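Putative isomerase YbhH (Escherichia coli, PDB 6OTV) probably catalyses an isomerisation, although its exact reaction and substrate are not defined. Local coordinates at residues T90-N95 with L161-A166; G172-T177 with D327-R332; T190-A195 with C289-T294; G281-S286 with L331-I336; I308-P313 with L317-S322. All coordinates share one frame; numbering follows the deposited sequence.

Contact 1: residues T90-N95 with L161-A166; sequences TPNCGN and LTFLNA. With EDO (1,2-ethanediol), chain D; PO4 (phosphate ion), chain I.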
# COMPACT_ATOMS: atom_id res chain seq x y z
N THR A 90 5.77 -13.64 -17.82
CA THR A 90 5.30 -12.30 -18.16
C THR A 90 4.05 -11.90 -17.38
O THR A 90 4.10 -10.91 -16.63
CB THR A 90 5.10 -12.17 -19.67
OG1 THR A 90 6.35 -12.34 -20.34
CG2 THR A 90 4.52 -10.81 -20.02
N PRO A 91 2.92 -12.61 -17.48
CA PRO A 91 1.66 -12.05 -16.99
C PRO A 91 1.50 -12.19 -15.48
O PRO A 91 2.30 -12.80 -14.78
CB PRO A 91 0.61 -12.88 -17.73
CG PRO A 91 1.23 -14.22 -17.82
CD PRO A 91 2.73 -13.99 -17.98
N ASN A 92 0.41 -11.59 -15.00
CA ASN A 92 -0.06 -11.78 -13.63
C ASN A 92 -1.35 -12.58 -13.71
O ASN A 92 -2.38 -12.07 -14.16
CB ASN A 92 -0.28 -10.43 -12.94
CG ASN A 92 -0.98 -10.57 -11.59
OD1 ASN A 92 -0.94 -11.62 -10.95
ND2 ASN A 92 -1.62 -9.49 -11.15
N CYS A 93 -1.29 -13.84 -13.30
CA CYS A 93 -2.45 -14.72 -13.36
C CYS A 93 -3.35 -14.44 -12.16
O CYS A 93 -2.98 -14.72 -11.01
CB CYS A 93 -2.02 -16.19 -13.39
SG CYS A 93 -3.40 -17.35 -13.49
N GLY A 94 -4.53 -13.88 -12.42
CA GLY A 94 -5.45 -13.53 -11.35
C GLY A 94 -6.14 -14.72 -10.74
O GLY A 94 -6.59 -14.64 -9.59
N ASN A 95 -6.25 -15.82 -11.47
CA ASN A 95 -6.88 -17.01 -10.92
C ASN A 95 -5.96 -17.74 -9.95
O ASN A 95 -6.38 -18.12 -8.85
CB ASN A 95 -7.34 -17.93 -12.05
CG ASN A 95 -8.59 -17.42 -12.72
OD1 ASN A 95 -9.70 -17.68 -12.25
ND2 ASN A 95 -8.42 -16.67 -13.80
N LEU A 161 -10.57 -10.58 -4.04
CA LEU A 161 -9.32 -10.06 -4.57
C LEU A 161 -9.54 -8.61 -4.97
O LEU A 161 -10.28 -8.33 -5.92
CB LEU A 161 -8.83 -10.88 -5.76
CG LEU A 161 -8.61 -12.37 -5.53
CD1 LEU A 161 -8.14 -13.04 -6.80
CD2 LEU A 161 -7.61 -12.60 -4.39
N THR A 162 -8.91 -7.69 -4.25
CA THR A 162 -9.04 -6.25 -4.48
C THR A 162 -7.73 -5.70 -5.02
O THR A 162 -6.69 -5.79 -4.35
CB THR A 162 -9.44 -5.53 -3.20
OG1 THR A 162 -10.65 -6.10 -2.68
CG2 THR A 162 -9.67 -4.05 -3.48
N PHE A 163 -7.78 -5.12 -6.21
CA PHE A 163 -6.60 -4.56 -6.86
C PHE A 163 -6.38 -3.13 -6.38
O PHE A 163 -7.30 -2.30 -6.40
CB PHE A 163 -6.76 -4.61 -8.38
CG PHE A 163 -6.63 -6.01 -8.94
CD1 PHE A 163 -7.59 -6.97 -8.66
CD2 PHE A 163 -5.56 -6.36 -9.74
CE1 PHE A 163 -7.48 -8.26 -9.16
CE2 PHE A 163 -5.44 -7.65 -10.25
CZ PHE A 163 -6.40 -8.60 -9.95
N LEU A 164 -5.15 -2.84 -5.94
CA LEU A 164 -4.86 -1.63 -5.18
C LEU A 164 -4.20 -0.52 -6.00
O LEU A 164 -4.37 0.65 -5.66
CB LEU A 164 -3.97 -1.97 -3.99
CG LEU A 164 -4.51 -3.09 -3.09
CD1 LEU A 164 -3.50 -3.45 -2.00
CD2 LEU A 164 -5.84 -2.68 -2.48
N ASN A 165 -3.46 -0.86 -7.05
CA ASN A 165 -2.78 0.15 -7.87
C ASN A 165 -2.90 -0.22 -9.35
O ASN A 165 -1.91 -0.29 -10.08
CB ASN A 165 -1.32 0.31 -7.44
CG ASN A 165 -0.53 -0.98 -7.57
OD1 ASN A 165 -1.09 -2.08 -7.51
ND2 ASN A 165 0.78 -0.86 -7.75
N ALA A 166 -4.13 -0.45 -9.80
CA ALA A 166 -4.36 -0.85 -11.19
C ALA A 166 -4.17 0.31 -12.16
O ALA A 166 -3.83 0.09 -13.33
CB ALA A 166 -5.76 -1.44 -11.35
C1 EDO D . -6.19 1.87 -8.93
O1 EDO D . -5.45 2.95 -8.35
C2 EDO D . -6.64 0.93 -7.81
O2 EDO D . -6.94 -0.37 -8.35
P PO4 I . -6.20 -14.85 -15.67
O1 PO4 I . -5.57 -15.10 -17.02
O2 PO4 I . -5.98 -16.04 -14.77
O3 PO4 I . -5.60 -13.61 -15.05
O4 PO4 I . -7.69 -14.65 -15.84
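The start of helix 94-106 and the loop leading into it, in the two-lobed fold of the diaminopimelate epimerase clan, rest against strand 158-163 through G94 and N92, which face L161 and F163. L161 turns CG beside its backbone N (chi1 -58°) and then runs extended, so that CD1 lies 3.6 Å from G94 O. Without a side chain, G94 offers only backbone here. N92 instead reaches the F163 ring with its amide, ND2 standing 4.3 Å from F163 CE2, a loose approach without a bond.

On the helix start itself, C93 holds the N-cap position and a phosphate, probably from the crystallisation liquor, is bound at the backbone amides. I279 N, at the start of helix 279-290, also binds this ion, consistent with an anion pocket between two helix N termini, as in clan relatives. G94 N donates to PO4 O3 at 2.9 Å (167°), and the N95 side chain adds a nearly straight bond, ND2 to PO4 O2, at 2.7 Å.

Contact 2: residues G172-T177 with D327-R332; sequences GKVFPT and DATTLR. With EDO (1,2-ethanediol), chain M; EDO (1,2-ethanediol), chain D; EDO (1,2-ethanediol), chain O.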
# COMPACT_ATOMS: atom_id res chain seq x y z
N GLY A 172 1.39 4.77 -16.26
CA GLY A 172 1.32 5.81 -15.25
C GLY A 172 0.12 6.72 -15.40
O GLY A 172 -0.09 7.58 -14.54
N LYS A 173 -0.66 6.55 -16.47
CA LYS A 173 -1.90 7.28 -16.67
C LYS A 173 -3.01 6.30 -17.00
O LYS A 173 -2.78 5.26 -17.62
CB LYS A 173 -1.77 8.32 -17.79
CG LYS A 173 -0.80 9.46 -17.50
CD LYS A 173 -0.85 10.52 -18.59
CE LYS A 173 0.08 11.68 -18.29
NZ LYS A 173 -0.03 12.77 -19.31
N VAL A 174 -4.23 6.63 -16.57
CA VAL A 174 -5.38 5.82 -16.92
C VAL A 174 -5.63 5.88 -18.42
O VAL A 174 -5.88 4.85 -19.07
CB VAL A 174 -6.62 6.26 -16.12
CG1 VAL A 174 -7.86 5.55 -16.63
CG2 VAL A 174 -6.42 5.99 -14.64
N PHE A 175 -5.55 7.07 -19.00
CA PHE A 175 -5.67 7.27 -20.44
C PHE A 175 -4.33 7.79 -20.96
O PHE A 175 -4.09 9.00 -20.96
CB PHE A 175 -6.80 8.25 -20.77
CG PHE A 175 -8.14 7.80 -20.26
CD1 PHE A 175 -8.89 6.87 -20.97
CD2 PHE A 175 -8.65 8.29 -19.07
CE1 PHE A 175 -10.12 6.44 -20.49
CE2 PHE A 175 -9.88 7.88 -18.59
CZ PHE A 175 -10.62 6.95 -19.30
N PRO A 176 -3.44 6.90 -21.41
CA PRO A 176 -2.10 7.36 -21.83
C PRO A 176 -2.13 8.34 -22.99
O PRO A 176 -1.24 9.19 -23.08
CB PRO A 176 -1.39 6.05 -22.21
CG PRO A 176 -2.14 4.98 -21.48
CD PRO A 176 -3.56 5.44 -21.44
N THR A 177 -3.11 8.24 -23.88
CA THR A 177 -3.23 9.17 -25.00
C THR A 177 -3.86 10.50 -24.59
O THR A 177 -4.04 11.36 -25.46
CB THR A 177 -4.06 8.55 -26.12
OG1 THR A 177 -5.43 8.44 -25.71
CG2 THR A 177 -3.54 7.16 -26.47
N ASP A 327 -11.04 11.36 -9.17
CA ASP A 327 -10.31 10.98 -10.36
C ASP A 327 -10.48 9.49 -10.65
O ASP A 327 -10.94 8.71 -9.81
CB ASP A 327 -8.83 11.34 -10.21
CG ASP A 327 -8.11 11.45 -11.55
OD1 ASP A 327 -8.31 10.58 -12.42
OD2 ASP A 327 -7.33 12.42 -11.72
N ALA A 328 -10.10 9.10 -11.87
CA ALA A 328 -10.04 7.69 -12.23
C ALA A 328 -8.87 6.97 -11.59
O ALA A 328 -8.81 5.73 -11.66
CB ALA A 328 -9.96 7.54 -13.75
N THR A 329 -7.93 7.70 -10.98
CA THR A 329 -6.78 7.07 -10.35
C THR A 329 -7.14 6.38 -9.04
O THR A 329 -6.38 5.53 -8.57
CB THR A 329 -5.69 8.11 -10.10
OG1 THR A 329 -6.21 9.16 -9.28
CG2 THR A 329 -5.19 8.68 -11.41
N THR A 330 -8.28 6.74 -8.44
CA THR A 330 -8.71 6.13 -7.19
C THR A 330 -9.78 5.07 -7.40
O THR A 330 -10.36 4.58 -6.42
CB THR A 330 -9.23 7.21 -6.23
OG1 THR A 330 -10.31 7.93 -6.85
CG2 THR A 330 -8.11 8.19 -5.88
N LEU A 331 -10.05 4.69 -8.65
CA LEU A 331 -11.04 3.66 -8.93
C LEU A 331 -10.53 2.31 -8.44
O LEU A 331 -9.44 1.88 -8.82
CB LEU A 331 -11.33 3.63 -10.43
CG LEU A 331 -12.36 2.61 -10.93
CD1 LEU A 331 -13.68 2.80 -10.20
CD2 LEU A 331 -12.56 2.74 -12.43
N ARG A 332 -11.32 1.64 -7.60
CA ARG A 332 -10.92 0.38 -6.99
C ARG A 332 -11.80 -0.75 -7.53
O ARG A 332 -13.02 -0.63 -7.57
CB ARG A 332 -11.05 0.46 -5.46
CG ARG A 332 -10.15 -0.51 -4.70
CD ARG A 332 -10.50 -0.52 -3.22
NE ARG A 332 -11.86 -0.99 -3.01
CZ ARG A 332 -12.49 -0.97 -1.85
NH1 ARG A 332 -11.89 -0.48 -0.77
NH2 ARG A 332 -13.74 -1.42 -1.75
C1 EDO M . -5.59 10.52 -16.52
O1 EDO M . -5.32 9.62 -17.61
C2 EDO M . -5.61 9.76 -15.21
O2 EDO M . -4.36 9.08 -15.01
C1 EDO D . -6.19 1.87 -8.93
O1 EDO D . -5.45 2.95 -8.35
C2 EDO D . -6.64 0.93 -7.81
O2 EDO D . -6.94 -0.37 -8.35
C1 EDO O . -10.96 4.51 -2.81
O1 EDO O . -11.27 5.21 -4.02
C2 EDO O . -11.42 3.06 -2.88
O2 EDO O . -12.85 3.00 -2.90
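V174 points its two methyls at A328 like a fork around a knob. Its CG1 is anti to the backbone N (chi1 172°) and CG2 lies beside it, which brings both branches to A328 CB: CG2 at 4.0 Å and CG1 at 4.1 Å. CG2 also lies 3.8 Å from A328 O, and T329 presents CG2 more loosely at its margin. A short alanine suits the approach of a branched valine. The same V174 CG1 also sits 3.6 Å above the plane of the F175 ring, offset toward its rim. An ethanediol, probably from the crystallisation liquor, is gripped by consecutive amides, V174 N donating to its O2 and F175 N to its O1. The V174 backbone is hydrogen-bonded to D193, placing this loop beside strand 187-193. In the other segment, the D327 carboxylate folds back on its own chain, OD1 taking T329 N at 3.2 Å from above the carboxylate plane. The contact thus joins two irregular loops, the second shaped by an Asx turn.

Contact 3: residues T190-A195 with C289-T294; sequences TCIDMA and CALEGT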
# COMPACT_ATOMS: atom_id res chain seq x y z
N THR A 190 -10.99 3.16 -27.42
CA THR A 190 -10.60 3.73 -26.14
C THR A 190 -9.32 3.07 -25.66
O THR A 190 -9.24 1.84 -25.57
CB THR A 190 -11.70 3.57 -25.09
OG1 THR A 190 -12.75 4.52 -25.34
CG2 THR A 190 -11.15 3.80 -23.69
N CYS A 191 -8.31 3.89 -25.36
CA CYS A 191 -7.05 3.42 -24.82
C CYS A 191 -7.04 3.68 -23.32
O CYS A 191 -7.09 4.83 -22.88
CB CYS A 191 -5.87 4.11 -25.50
SG CYS A 191 -5.79 3.82 -27.28
N ILE A 192 -6.98 2.60 -22.53
CA ILE A 192 -7.03 2.71 -21.08
C ILE A 192 -6.02 1.74 -20.48
O ILE A 192 -5.77 0.66 -21.01
CB ILE A 192 -8.46 2.44 -20.54
CG1 ILE A 192 -8.55 2.74 -19.05
CG2 ILE A 192 -8.89 1.01 -20.84
CD1 ILE A 192 -9.96 2.64 -18.50
N ASP A 193 -5.42 2.16 -19.37
CA ASP A 193 -4.40 1.39 -18.65
C ASP A 193 -4.92 1.18 -17.22
O ASP A 193 -4.64 1.99 -16.33
CB ASP A 193 -3.06 2.12 -18.67
CG ASP A 193 -1.92 1.27 -18.13
OD1 ASP A 193 -2.13 0.08 -17.84
OD2 ASP A 193 -0.80 1.81 -17.99
N MET A 194 -5.69 0.11 -17.03
CA MET A 194 -6.23 -0.27 -15.72
C MET A 194 -5.93 -1.75 -15.51
O MET A 194 -6.59 -2.60 -16.12
CB MET A 194 -7.72 0.02 -15.62
CG MET A 194 -8.07 1.40 -15.07
SD MET A 194 -7.65 1.58 -13.32
CE MET A 194 -8.73 0.37 -12.57
N ALA A 195 -4.93 -2.04 -14.67
CA ALA A 195 -4.44 -3.40 -14.42
C ALA A 195 -3.81 -4.02 -15.66
O ALA A 195 -3.01 -4.95 -15.55
CB ALA A 195 -5.56 -4.30 -13.88
N CYS A 289 -16.44 0.97 -18.48
CA CYS A 289 -17.89 1.07 -18.33
C CYS A 289 -18.28 2.14 -17.33
O CYS A 289 -19.33 2.78 -17.48
CB CYS A 289 -18.49 -0.28 -17.91
SG CYS A 289 -18.40 -1.58 -19.15
N ALA A 290 -17.47 2.36 -16.29
CA ALA A 290 -17.79 3.32 -15.26
C ALA A 290 -17.24 4.71 -15.55
O ALA A 290 -17.87 5.71 -15.17
CB ALA A 290 -17.27 2.84 -13.90
N LEU A 291 -16.09 4.81 -16.21
CA LEU A 291 -15.51 6.11 -16.51
C LEU A 291 -16.27 6.78 -17.65
O LEU A 291 -16.61 6.13 -18.65
CB LEU A 291 -14.03 5.97 -16.86
CG LEU A 291 -13.16 5.37 -15.76
CD1 LEU A 291 -11.72 5.25 -16.22
CD2 LEU A 291 -13.26 6.21 -14.49
N GLU A 292 -16.53 8.07 -17.50
CA GLU A 292 -17.28 8.82 -18.50
C GLU A 292 -16.42 9.13 -19.71
O GLU A 292 -15.21 9.38 -19.60
CB GLU A 292 -17.82 10.11 -17.90
CG GLU A 292 -16.76 10.96 -17.22
CD GLU A 292 -17.22 12.39 -16.97
OE1 GLU A 292 -16.57 13.32 -17.47
OE2 GLU A 292 -18.25 12.57 -16.28
N GLY A 293 -17.05 9.11 -20.88
CA GLY A 293 -16.41 9.54 -22.11
C GLY A 293 -15.74 8.44 -22.91
O GLY A 293 -15.21 8.73 -23.99
N THR A 294 -15.73 7.21 -22.43
CA THR A 294 -15.11 6.13 -23.18
C THR A 294 -16.03 5.65 -24.29
O THR A 294 -17.23 5.92 -24.30
CB THR A 294 -14.75 4.96 -22.26
OG1 THR A 294 -15.94 4.48 -21.62
CG2 THR A 294 -13.74 5.39 -21.20
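No ring, amide or carboxylate faces another where T190 and I192 of strand 187-193 meet T294 and L291; with no flat groups to stack, the fit depends on branched side chains. T190 and T294 cross obliquely. T190 CG2 lies 3.9 Å from T294 CG2 and 4.0 Å from T294 CB, while T190 OG1 leans over the backbone, 3.6 Å from T294 CA.

That hydroxyl finds its polar partners outside the segments, in V295 N, next to T294, and in Q180 O, whereas T294 OG1 is bonded to S288 O. Threonine suits both positions: one branch adds to the apolar surface and the other satisfies a backbone group in a buried setting. Two residues along the strand, I192 is extended through both torsions, CG1 anti to the backbone N at -172°, and its CD1 comes within 3.9 Å of L291 CD1. L291 is the first residue after helix 279-290 to leave helical backbone angles, and a type II turn from L291 to T294 carries the chain round so that both side chains can face the strand. G293, in the third position of the turn, has the positive phi (93°) that glycine accepts readily.

Since no hydrogen bond links the two segments, their hold on each other is dispersive and hydrophobic, while the hydroxyls tie each threonine to backbone groups outside the contact; the T190 oxygen also packs on T294.

Contact 4: residues G281-S286 with L331-I336; sequences GAIAIS and LRASVI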
# COMPACT_ATOMS: atom_id res chain seq x y z
N GLY A 281 -7.73 -7.96 -17.70
CA GLY A 281 -8.57 -7.43 -18.75
C GLY A 281 -9.96 -7.07 -18.25
O GLY A 281 -10.54 -6.06 -18.67
N ALA A 282 -10.50 -7.89 -17.34
CA ALA A 282 -11.82 -7.59 -16.78
C ALA A 282 -11.80 -6.30 -15.99
O ALA A 282 -12.78 -5.54 -15.99
CB ALA A 282 -12.29 -8.76 -15.91
N ILE A 283 -10.69 -6.01 -15.30
CA ILE A 283 -10.57 -4.75 -14.57
C ILE A 283 -10.64 -3.58 -15.54
O ILE A 283 -11.37 -2.60 -15.31
CB ILE A 283 -9.27 -4.72 -13.75
CG1 ILE A 283 -9.17 -5.93 -12.82
CG2 ILE A 283 -9.17 -3.42 -12.96
CD1 ILE A 283 -10.37 -6.13 -11.94
N ALA A 284 -9.89 -3.66 -16.64
CA ALA A 284 -9.82 -2.55 -17.59
C ALA A 284 -11.18 -2.31 -18.25
O ALA A 284 -11.63 -1.16 -18.35
CB ALA A 284 -8.75 -2.83 -18.64
N ILE A 285 -11.83 -3.38 -18.71
CA ILE A 285 -13.10 -3.23 -19.42
C ILE A 285 -14.18 -2.70 -18.48
O ILE A 285 -14.94 -1.79 -18.84
CB ILE A 285 -13.52 -4.57 -20.04
CG1 ILE A 285 -12.47 -5.02 -21.05
CG2 ILE A 285 -14.88 -4.45 -20.70
CD1 ILE A 285 -12.46 -6.51 -21.28
N SER A 286 -14.28 -3.27 -17.28
CA SER A 286 -15.27 -2.79 -16.32
C SER A 286 -15.03 -1.33 -15.96
O SER A 286 -15.98 -0.56 -15.76
CB SER A 286 -15.27 -3.67 -15.07
OG SER A 286 -14.02 -3.60 -14.41
N LEU A 331 -10.05 4.69 -8.65
CA LEU A 331 -11.04 3.66 -8.93
C LEU A 331 -10.53 2.31 -8.44
O LEU A 331 -9.44 1.88 -8.82
CB LEU A 331 -11.33 3.63 -10.43
CG LEU A 331 -12.36 2.61 -10.93
CD1 LEU A 331 -13.68 2.80 -10.20
CD2 LEU A 331 -12.56 2.74 -12.43
N ARG A 332 -11.32 1.64 -7.60
CA ARG A 332 -10.92 0.38 -6.99
C ARG A 332 -11.80 -0.75 -7.53
O ARG A 332 -13.02 -0.63 -7.57
CB ARG A 332 -11.05 0.46 -5.46
CG ARG A 332 -10.15 -0.51 -4.70
CD ARG A 332 -10.50 -0.52 -3.22
NE ARG A 332 -11.86 -0.99 -3.01
CZ ARG A 332 -12.49 -0.97 -1.85
NH1 ARG A 332 -11.89 -0.48 -0.77
NH2 ARG A 332 -13.74 -1.42 -1.75
N ALA A 333 -11.16 -1.85 -7.93
CA ALA A 333 -11.84 -3.00 -8.49
C ALA A 333 -11.58 -4.23 -7.63
O ALA A 333 -10.47 -4.43 -7.15
CB ALA A 333 -11.39 -3.28 -9.93
N SER A 334 -12.62 -5.05 -7.46
CA SER A 334 -12.48 -6.30 -6.72
C SER A 334 -13.25 -7.39 -7.44
O SER A 334 -14.24 -7.14 -8.13
CB SER A 334 -12.98 -6.16 -5.27
OG SER A 334 -14.34 -5.78 -5.23
N VAL A 335 -12.78 -8.62 -7.27
CA VAL A 335 -13.37 -9.80 -7.90
C VAL A 335 -13.45 -10.90 -6.86
O VAL A 335 -12.58 -11.02 -5.99
CB VAL A 335 -12.54 -10.25 -9.13
CG1 VAL A 335 -13.01 -11.60 -9.64
CG2 VAL A 335 -12.64 -9.21 -10.24
N ILE A 336 -14.52 -11.70 -6.92
CA ILE A 336 -14.67 -12.88 -6.08
C ILE A 336 -14.19 -14.09 -6.87
O ILE A 336 -14.56 -14.28 -8.03
CB ILE A 336 -16.13 -13.07 -5.63
CG1 ILE A 336 -16.64 -11.83 -4.89
CG2 ILE A 336 -16.26 -14.31 -4.75
CD1 ILE A 336 -15.99 -11.61 -3.54
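I283 reaches A333 and V335 by folding both of its torsions the same way: CG1 stands beside the backbone N (chi1 -55°), and a second bend (chi2 -53°) swings CD1 over the strand. CD1 thereby comes to 3.6 Å from A333 CB, and CG2, which is anti to the backbone N, lies 3.8 Å from that same methyl. The isoleucine thus sets two branches on one alanine. CD1 also meets V335 at an angle, 4.2 Å from CG2.

The residue types fit the geometry. A333 is small, so helix and strand can approach closely, with 6.5 Å between the CA atoms of I283 and A333; the bulkier V335 reaches the tip of I283 from two residues further along the strand. A333 and V335 alternate with R332 and S334, whose CB atoms point away from the helix, as expected of a strand with one face buried.

S286, on the helix face toward the strand, turns its hydroxyl back to its own backbone: OG lies 2.8 Å from A282 O and 3.0 Å from I283 O, so a polar group can be placed in a buried interface.

Helix 279-290 packs on strand 332-344, which is flanked by strands 158-163 and 315-322. V319 of the latter packs on A282 and S286, and L321 on A333; beyond I283, M194 and A195 extend the packing toward strand 187-193.

Contact 5: residues I308-P313 with L317-S322; sequences INIEHP and LDVHLS. With EDO (1,2-ethanediol), chain O.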
# COMPACT_ATOMS: atom_id res chain seq x y z
N ILE A 308 -20.44 -5.23 -11.97
CA ILE A 308 -20.37 -5.12 -13.42
C ILE A 308 -20.05 -6.51 -13.96
O ILE A 308 -18.95 -7.03 -13.73
CB ILE A 308 -19.34 -4.09 -13.87
CG1 ILE A 308 -19.69 -2.72 -13.30
CG2 ILE A 308 -19.26 -4.04 -15.38
CD1 ILE A 308 -18.79 -1.61 -13.77
N ASN A 309 -21.00 -7.10 -14.67
CA ASN A 309 -20.86 -8.46 -15.19
C ASN A 309 -20.31 -8.40 -16.61
O ASN A 309 -20.93 -7.80 -17.50
CB ASN A 309 -22.21 -9.17 -15.13
CG ASN A 309 -22.14 -10.60 -15.60
OD1 ASN A 309 -22.36 -10.89 -16.78
ND2 ASN A 309 -21.85 -11.51 -14.69
N ILE A 310 -19.15 -9.02 -16.83
CA ILE A 310 -18.47 -9.04 -18.12
C ILE A 310 -18.63 -10.42 -18.74
O ILE A 310 -18.17 -11.42 -18.17
CB ILE A 310 -16.97 -8.70 -17.99
CG1 ILE A 310 -16.74 -7.52 -17.04
CG2 ILE A 310 -16.37 -8.43 -19.37
CD1 ILE A 310 -17.24 -6.21 -17.57
N GLU A 311 -19.25 -10.48 -19.91
CA GLU A 311 -19.45 -11.74 -20.62
C GLU A 311 -18.28 -12.00 -21.56
O GLU A 311 -17.72 -11.08 -22.16
CB GLU A 311 -20.77 -11.72 -21.39
CG GLU A 311 -21.98 -11.56 -20.47
CD GLU A 311 -23.31 -11.54 -21.22
OE1 GLU A 311 -23.31 -11.52 -22.47
OE2 GLU A 311 -24.36 -11.53 -20.54
N HIS A 312 -17.91 -13.27 -21.67
CA HIS A 312 -16.78 -13.70 -22.49
C HIS A 312 -17.14 -15.05 -23.09
O HIS A 312 -18.17 -15.64 -22.74
CB HIS A 312 -15.49 -13.76 -21.65
CG HIS A 312 -15.57 -14.67 -20.47
ND1 HIS A 312 -15.43 -16.04 -20.58
CD2 HIS A 312 -15.75 -14.42 -19.16
CE1 HIS A 312 -15.54 -16.59 -19.38
NE2 HIS A 312 -15.73 -15.63 -18.50
N PRO A 313 -16.31 -15.57 -24.01
CA PRO A 313 -16.71 -16.80 -24.74
C PRO A 313 -17.15 -17.97 -23.88
O PRO A 313 -17.98 -18.76 -24.34
CB PRO A 313 -15.43 -17.15 -25.52
CG PRO A 313 -14.82 -15.84 -25.81
CD PRO A 313 -15.09 -14.98 -24.60
N LEU A 317 -18.07 -12.91 -15.73
CA LEU A 317 -17.26 -12.60 -14.57
C LEU A 317 -17.79 -11.32 -13.93
O LEU A 317 -18.03 -10.33 -14.64
CB LEU A 317 -15.78 -12.44 -14.95
CG LEU A 317 -14.71 -12.47 -13.86
CD1 LEU A 317 -14.33 -11.06 -13.46
CD2 LEU A 317 -15.18 -13.26 -12.64
N ASP A 318 -17.97 -11.34 -12.62
CA ASP A 318 -18.44 -10.17 -11.87
C ASP A 318 -17.25 -9.37 -11.37
O ASP A 318 -16.35 -9.92 -10.73
CB ASP A 318 -19.32 -10.60 -10.70
CG ASP A 318 -20.73 -10.96 -11.13
OD1 ASP A 318 -21.30 -10.25 -11.98
OD2 ASP A 318 -21.27 -11.96 -10.60
N VAL A 319 -17.25 -8.07 -11.66
CA VAL A 319 -16.25 -7.14 -11.14
C VAL A 319 -16.99 -6.08 -10.34
O VAL A 319 -17.91 -5.44 -10.86
CB VAL A 319 -15.42 -6.49 -12.26
CG1 VAL A 319 -14.35 -5.58 -11.65
CG2 VAL A 319 -14.79 -7.55 -13.15
N HIS A 320 -16.60 -5.91 -9.08
CA HIS A 320 -17.16 -4.86 -8.24
C HIS A 320 -16.27 -3.63 -8.31
O HIS A 320 -15.07 -3.71 -8.02
CB HIS A 320 -17.30 -5.34 -6.79
CG HIS A 320 -17.95 -4.33 -5.89
ND1 HIS A 320 -17.23 -3.52 -5.03
CD2 HIS A 320 -19.25 -3.98 -5.73
CE1 HIS A 320 -18.06 -2.73 -4.37
NE2 HIS A 320 -19.29 -2.99 -4.78
N LEU A 321 -16.84 -2.51 -8.73
CA LEU A 321 -16.14 -1.24 -8.80
C LEU A 321 -16.57 -0.33 -7.66
O LEU A 321 -17.66 -0.47 -7.10
CB LEU A 321 -16.39 -0.56 -10.14
CG LEU A 321 -15.66 -1.13 -11.35
CD1 LEU A 321 -15.77 -0.17 -12.52
CD2 LEU A 321 -14.20 -1.38 -11.01
N SER A 322 -15.70 0.61 -7.33
CA SER A 322 -15.89 1.51 -6.20
C SER A 322 -14.90 2.66 -6.33
O SER A 322 -13.78 2.47 -6.81
CB SER A 322 -15.69 0.77 -4.87
OG SER A 322 -15.44 1.67 -3.81
C1 EDO O . -10.96 4.51 -2.81
O1 EDO O . -11.27 5.21 -4.02
C2 EDO O . -11.42 3.06 -2.88
O2 EDO O . -12.85 3.00 -2.90
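I308 pairs with V319 and I310 with L317 through backbone hydrogen bonds, both as antiparallel hydrogen-bonded pairs: I308 N gives to V319 O at 2.8 Å, and V319 N returns to I308 O at 2.9 Å. I310 N meets L317 O at 2.8 Å in a nearly straight bond (177°), answered by L317 N to I310 O. Between them N309 faces D318 in a non-hydrogen-bonded pair, and N309 CA adds a C-H...O contact to L317 O.

A polar side-chain bond bridges that central pair. N309 ND2 donates to D318 OD1 at 3.0 Å; the acceptor lies in the amide plane but is met from above the carboxylate plane, the two planes being turned 64° apart. OD1 also receives N307 ND2, so two amide donors hold one carboxylate oxygen.

These strands form the beta hairpin 306-312/315-322, whose second strand runs on beside strand 332-344. Asparagine and aspartate suit its more open face; I308, I310, L317 and V319 point to the other, toward helix 279-290 and its surroundings.

Apolar contacts fill that buried face. I308 is extended beyond CG1 (chi2 -176°), bringing CD1 to 3.6 Å from L321 CD1. I310 CG1 makes a looser contact, 4.4 Å from V319 CG2, while L317 and V319 both lean on A282.

Overall arrangement
Following the chain from the N terminus, contact 1 comes first: it closes the loop between the start of helix 94-106 and strand 158-163, and is finished before the others open. Contact 2 then closes a long loop from 172-177 to 327-332, with contacts 3 and 5 nested inside it. Contact 3, from strand 187-193 to the end of helix 279-290, crosses contact 4, because 281-286 falls between the two segments of contact 3 while its partner 331-336 lies beyond them. The hairpin of contact 5 is nested within contact 4 as well, and contacts 2 and 4 share L331 and R332. Strand 332-344 lies between strands 158-163 and 315-322, linking contacts 1, 4 and 5 by backbone bonds.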